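PDB 4C65: ochratoxinase from Aspergillus niger, which hydrolyses the amide bond of ochratoxin A to release phenylalanine, acting as a zinc-dependent carboxypeptidase of the amidohydrolase superfamily. Local coordinates for residues Met70-Tyr78 with Thr88-Leu97. Sequence-based numbering, arbitrary orientation.
Sequences MHFGGDDDY and THPASSGARL
With CG set beside the backbone N (chi1 -66°) and the chain extended from there to NE, Arg-96 reaches along the loop to Asp-76, whose own CG is anti to its carbonyl carbon (chi1 -62°). NH1 and NH2 approach end-on and share a single oxygen: both meet Asp-76 OD1 on the anti side of the carboxylate, tilted out of its plane, in a salt bridge (Arg-96 NH1 to Asp-76 OD1 2.7 Å) with carboxylate and guanidinium planes nearly perpendicular. Arg-96 NH1 also donates to Gly-74 O (2.9 Å), close to the guanidinium plane, a worked example of how one arginine can organise an irregular loop by bonding both a backbone carbonyl and a carboxylate. NE forms a salt bridge with Asp-128 of a second subunit, which probably helps to fix the group's rotation.

Thr-88 OG1 accepts a fairly straight bond from Asp-76 N (2.8 Å). One water links Asp-76 OD2, Ser-92 OG and His-89 N; Ser-92 OG is also hydrogen-bonded to the backbone O of Glu-121 of that second subunit. Gly-74, at positive phi, lies against the helix, its O meeting Ser-93 CA in a CA-H...O contact (3.3 Å). Farther along, Leu-97 CD2 packs on Phe-72 CA (3.6 Å) and lies oblique to the ring.

Polar bonds to helix 90-106 and to Thr-88 just before it, with Leu-97 packing alongside, thus hold the loop that follows the HxH metal-binding motif (His-69 and His-71) of an amidohydrolase TIM barrel.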
ATOM      1  N   MET A  70      28.878   9.023  20.445  1.00 15.79           N
ATOM      2  CA  MET A  70      29.311   8.241  19.300  1.00 15.64           C
ATOM      3  C   MET A  70      28.128   8.038  18.372  1.00 16.31           C
ATOM      4  O   MET A  70      26.997   8.218  18.768  1.00 16.48           O
ATOM      5  CB  MET A  70      29.851   6.894  19.763  1.00 14.72           C
ATOM      6  CG  MET A  70      31.024   6.971  20.752  1.00 14.59           C
ATOM      7  SD  MET A  70      32.407   7.935  20.137  1.00 15.30           S
ATOM      8  CE  MET A  70      32.965   6.821  18.841  1.00 15.19           C
ATOM      9  N   HIS A  71      28.393   7.722  17.117  1.00 17.09           N
ATOM     10  CA  HIS A  71      27.330   7.346  16.213  1.00 18.33           C
ATOM     11  C   HIS A  71      27.719   6.094  15.441  1.00 17.92           C
ATOM     12  O   HIS A  71      28.726   6.061  14.760  1.00 17.81           O
ATOM     13  CB  HIS A  71      26.892   8.496  15.296  1.00 20.32           C
ATOM     14  CG  HIS A  71      28.007   9.140  14.529  1.00 22.36           C
ATOM     15  ND1 HIS A  71      28.417  10.438  14.764  1.00 24.56           N
ATOM     16  CD2 HIS A  71      28.773   8.690  13.503  1.00 23.14           C
ATOM     17  CE1 HIS A  71      29.396  10.753  13.930  1.00 24.94           C
ATOM     18  NE2 HIS A  71      29.641   9.705  13.164  1.00 24.14           N
ATOM     19  N   PHE A  72      26.909   5.055  15.595  1.00 17.62           N
ATOM     20  CA  PHE A  72      27.187   3.770  15.042  1.00 17.80           C
ATOM     21  C   PHE A  72      26.616   3.701  13.643  1.00 18.67           C
ATOM     22  O   PHE A  72      25.617   3.037  13.385  1.00 18.83           O
ATOM     23  CB  PHE A  72      26.595   2.673  15.937  1.00 17.81           C
ATOM     24  CG  PHE A  72      27.504   2.256  17.071  1.00 17.32           C
ATOM     25  CD1 PHE A  72      27.918   3.170  18.022  1.00 16.93           C
ATOM     26  CD2 PHE A  72      27.904   0.938  17.202  1.00 17.22           C
ATOM     27  CE1 PHE A  72      28.746   2.784  19.068  1.00 16.73           C
ATOM     28  CE2 PHE A  72      28.720   0.552  18.239  1.00 16.88           C
ATOM     29  CZ  PHE A  72      29.133   1.476  19.187  1.00 16.59           C
ATOM     30  N   GLY A  73      27.279   4.393  12.732  1.00 19.85           N
ATOM     31  CA  GLY A  73      26.796   4.541  11.360  1.00 21.05           C
ATOM     32  C   GLY A  73      27.320   3.502  10.404  1.00 21.81           C
ATOM     33  O   GLY A  73      26.542   2.861   9.697  1.00 22.54           O
ATOM     34  N   GLY A  74      28.645   3.352  10.362  1.00 22.13           N
ATOM     35  CA  GLY A  74      29.330   2.416   9.433  1.00 23.05           C
ATOM     36  C   GLY A  74      29.109   2.661   7.953  1.00 24.07           C
ATOM     37  O   GLY A  74      29.178   1.737   7.164  1.00 23.71           O
ATOM     38  N   ASP A  75      28.850   3.923   7.602  1.00 25.07           N
ATOM     39  CA  ASP A  75      28.386   4.308   6.270  1.00 26.80           C
ATOM     40  C   ASP A  75      29.383   3.935   5.196  1.00 26.62           C
ATOM     41  O   ASP A  75      30.575   3.929   5.439  1.00 25.75           O
ATOM     42  CB  ASP A  75      28.120   5.837   6.199  1.00 28.24           C
ATOM     43  CG  ASP A  75      27.140   6.324   7.260  1.00 29.02           C
ATOM     44  OD1 ASP A  75      27.451   6.238   8.487  1.00 31.43           O
ATOM     45  OD2 ASP A  75      26.047   6.817   6.902  1.00 30.05           O
ATOM     46  N   ASP A  76      28.886   3.626   4.003  1.00 27.76           N
ATOM     47  CA  ASP A  76      29.738   3.579   2.823  1.00 29.81           C
ATOM     48  C   ASP A  76      30.268   5.011   2.582  1.00 31.82           C
ATOM     49  O   ASP A  76      29.649   6.009   2.980  1.00 32.02           O
ATOM     50  CB  ASP A  76      28.975   3.114   1.570  1.00 30.44           C
ATOM     51  CG  ASP A  76      28.415   1.696   1.676  1.00 29.92           C
ATOM     52  OD1 ASP A  76      29.027   0.809   2.275  1.00 28.76           O
ATOM     53  OD2 ASP A  76      27.365   1.450   1.063  1.00 30.80           O
ATOM     54  N   ASP A  77      31.397   5.123   1.919  1.00 34.43           N
ATOM     55  CA  ASP A  77      32.005   6.431   1.691  1.00 37.98           C
ATOM     56  C   ASP A  77      31.470   7.157   0.431  1.00 38.83           C
ATOM     57  O   ASP A  77      32.107   8.089  -0.062  1.00 41.31           O
ATOM     58  CB  ASP A  77      33.533   6.255   1.559  1.00 41.93           C
ATOM     59  CG  ASP A  77      34.297   7.539   1.812  1.00 44.82           C
ATOM     60  OD1 ASP A  77      33.812   8.369   2.618  1.00 47.48           O
ATOM     61  OD2 ASP A  77      35.376   7.711   1.206  1.00 48.43           O
ATOM     62  N   TYR A  78      30.304   6.754  -0.069  1.00 37.00           N
ATOM     63  CA  TYR A  78      29.829   7.206  -1.376  1.00 36.95           C
ATOM     64  C   TYR A  78      29.112   8.561  -1.342  1.00 36.82           C
ATOM     65  O   TYR A  78      29.526   9.504  -2.012  1.00 37.59           O
ATOM     66  CB  TYR A  78      28.932   6.147  -2.004  1.00 36.26           C
ATOM     67  CG  TYR A  78      28.560   6.448  -3.432  1.00 37.43           C
ATOM     68  CD1 TYR A  78      29.444   6.194  -4.478  1.00 39.02           C
ATOM     69  CD2 TYR A  78      27.323   6.997  -3.741  1.00 37.12           C
ATOM     70  CE1 TYR A  78      29.097   6.476  -5.796  1.00 40.26           C
ATOM     71  CE2 TYR A  78      26.972   7.289  -5.044  1.00 38.68           C
ATOM     72  CZ  TYR A  78      27.852   7.023  -6.069  1.00 40.19           C
ATOM     73  OH  TYR A  78      27.482   7.314  -7.355  1.00 41.36           O
ATOM     74  N   THR A  88      23.337   3.076   2.632  1.00 16.46           N
ATOM     75  CA  THR A  88      24.250   2.027   3.058  1.00 15.64           C
ATOM     76  C   THR A  88      23.474   0.867   3.634  1.00 15.18           C
ATOM     77  O   THR A  88      22.694   1.010   4.571  1.00 14.55           O
ATOM     78  CB  THR A  88      25.276   2.525   4.088  1.00 15.17           C
ATOM     79  OG1 THR A  88      26.094   3.547   3.518  1.00 15.28           O
ATOM     80  CG2 THR A  88      26.173   1.410   4.544  1.00 14.98           C
ATOM     81  N   HIS A  89      23.713  -0.310   3.054  1.00 15.28           N
ATOM     82  CA  HIS A  89      23.107  -1.510   3.545  1.00 15.01           C
ATOM     83  C   HIS A  89      23.619  -1.789   4.980  1.00 14.51           C
ATOM     84  O   HIS A  89      24.807  -1.741   5.226  1.00 14.45           O
ATOM     85  CB  HIS A  89      23.419  -2.677   2.633  1.00 15.21           C
ATOM     86  CG  HIS A  89      22.554  -3.855   2.882  1.00 15.24           C
ATOM     87  ND1 HIS A  89      22.733  -4.684   3.961  1.00 15.10           N
ATOM     88  CD2 HIS A  89      21.487  -4.338   2.206  1.00 15.50           C
ATOM     89  CE1 HIS A  89      21.828  -5.643   3.931  1.00 15.31           C
ATOM     90  NE2 HIS A  89      21.052  -5.449   2.882  1.00 15.46           N
ATOM     91  N   PRO A  90      22.721  -2.108   5.916  1.00 14.19           N
ATOM     92  CA  PRO A  90      23.230  -2.231   7.309  1.00 13.98           C
ATOM     93  C   PRO A  90      24.235  -3.352   7.536  1.00 14.05           C
ATOM     94  O   PRO A  90      24.984  -3.301   8.501  1.00 14.10           O
ATOM     95  CB  PRO A  90      21.952  -2.456   8.142  1.00 13.73           C
ATOM     96  CG  PRO A  90      20.830  -1.960   7.270  1.00 13.87           C
ATOM     97  CD  PRO A  90      21.257  -2.243   5.850  1.00 14.13           C
ATOM     98  N   ALA A  91      24.250  -4.369   6.677  1.00 14.59           N
ATOM     99  CA  ALA A  91      25.291  -5.395   6.732  1.00 14.81           C
ATOM    100  C   ALA A  91      26.687  -4.816   6.484  1.00 14.93           C
ATOM    101  O   ALA A  91      27.637  -5.201   7.164  1.00 14.83           O
ATOM    102  CB  ALA A  91      25.007  -6.531   5.763  1.00 15.24           C
ATOM    103  N   SER A  92      26.807  -3.920   5.509  1.00 15.00           N
ATOM    104  CA  SER A  92      28.034  -3.167   5.323  1.00 15.01           C
ATOM    105  C   SER A  92      28.363  -2.412   6.589  1.00 14.74           C
ATOM    106  O   SER A  92      29.515  -2.443   7.062  1.00 14.98           O
ATOM    107  CB  SER A  92      27.906  -2.183   4.170  1.00 14.93           C
ATOM    108  OG  SER A  92      27.576  -2.851   2.971  1.00 15.29           O
ATOM    109  N   SER A  93      27.375  -1.707   7.144  1.00 14.45           N
ATOM    110  CA  SER A  93      27.604  -0.900   8.343  1.00 14.18           C
ATOM    111  C   SER A  93      28.158  -1.741   9.484  1.00 13.99           C
ATOM    112  O   SER A  93      29.110  -1.357  10.138  1.00 13.64           O
ATOM    113  CB  SER A  93      26.299  -0.223   8.803  1.00 14.33           C
ATOM    114  OG  SER A  93      25.752   0.583   7.755  1.00 14.87           O
ATOM    115  N   GLY A  94      27.492  -2.855   9.768  1.00 13.95           N
ATOM    116  CA  GLY A  94      27.853  -3.695  10.891  1.00 13.84           C
ATOM    117  C   GLY A  94      29.267  -4.189  10.794  1.00 13.73           C
ATOM    118  O   GLY A  94      29.989  -4.237  11.788  1.00 13.65           O
ATOM    119  N   ALA A  95      29.661  -4.549   9.594  1.00 13.97           N
ATOM    120  CA  ALA A  95      31.003  -5.033   9.366  1.00 14.17           C
ATOM    121  C   ALA A  95      31.993  -3.937   9.758  1.00 13.83           C
ATOM    122  O   ALA A  95      32.965  -4.204  10.457  1.00 13.84           O
ATOM    123  CB  ALA A  95      31.178  -5.468   7.909  1.00 14.46           C
ATOM    124  N   ARG A  96      31.726  -2.716   9.311  1.00 13.56           N
ATOM    125  CA  ARG A  96      32.627  -1.596   9.562  1.00 13.41           C
ATOM    126  C   ARG A  96      32.645  -1.261  11.034  1.00 13.32           C
ATOM    127  O   ARG A  96      33.714  -0.997  11.610  1.00 13.50           O
ATOM    128  CB  ARG A  96      32.237  -0.363   8.740  1.00 13.28           C
ATOM    129  CG  ARG A  96      32.386  -0.536   7.238  1.00 13.58           C
ATOM    130  CD  ARG A  96      32.553   0.772   6.491  1.00 13.69           C
ATOM    131  NE  ARG A  96      32.566   0.550   5.057  1.00 14.24           N
ATOM    132  CZ  ARG A  96      31.486   0.434   4.274  1.00 14.44           C
ATOM    133  NH1 ARG A  96      30.223   0.578   4.709  1.00 14.24           N
ATOM    134  NH2 ARG A  96      31.689   0.149   2.989  1.00 14.57           N
ATOM    135  N   LEU A  97      31.471  -1.286  11.662  1.00 12.93           N
ATOM    136  CA  LEU A  97      31.374  -1.032  13.073  1.00 12.73           C
ATOM    137  C   LEU A  97      32.139  -2.051  13.948  1.00 12.83           C
ATOM    138  O   LEU A  97      32.517  -1.738  15.090  1.00 12.86           O
ATOM    139  CB  LEU A  97      29.906  -0.955  13.492  1.00 12.47           C
ATOM    140  CG  LEU A  97      29.225   0.293  12.929  1.00 12.50           C
ATOM    141  CD1 LEU A  97      27.705   0.139  12.982  1.00 12.47           C
ATOM    142  CD2 LEU A  97      29.656   1.556  13.663  1.00 12.38           C
TER
HETATM  143  O   HOH W   1      25.047   3.494   7.777  1.00 27.37           O
HETATM  144  O   HOH W   2      26.126  -0.753   1.729  1.00 17.26           O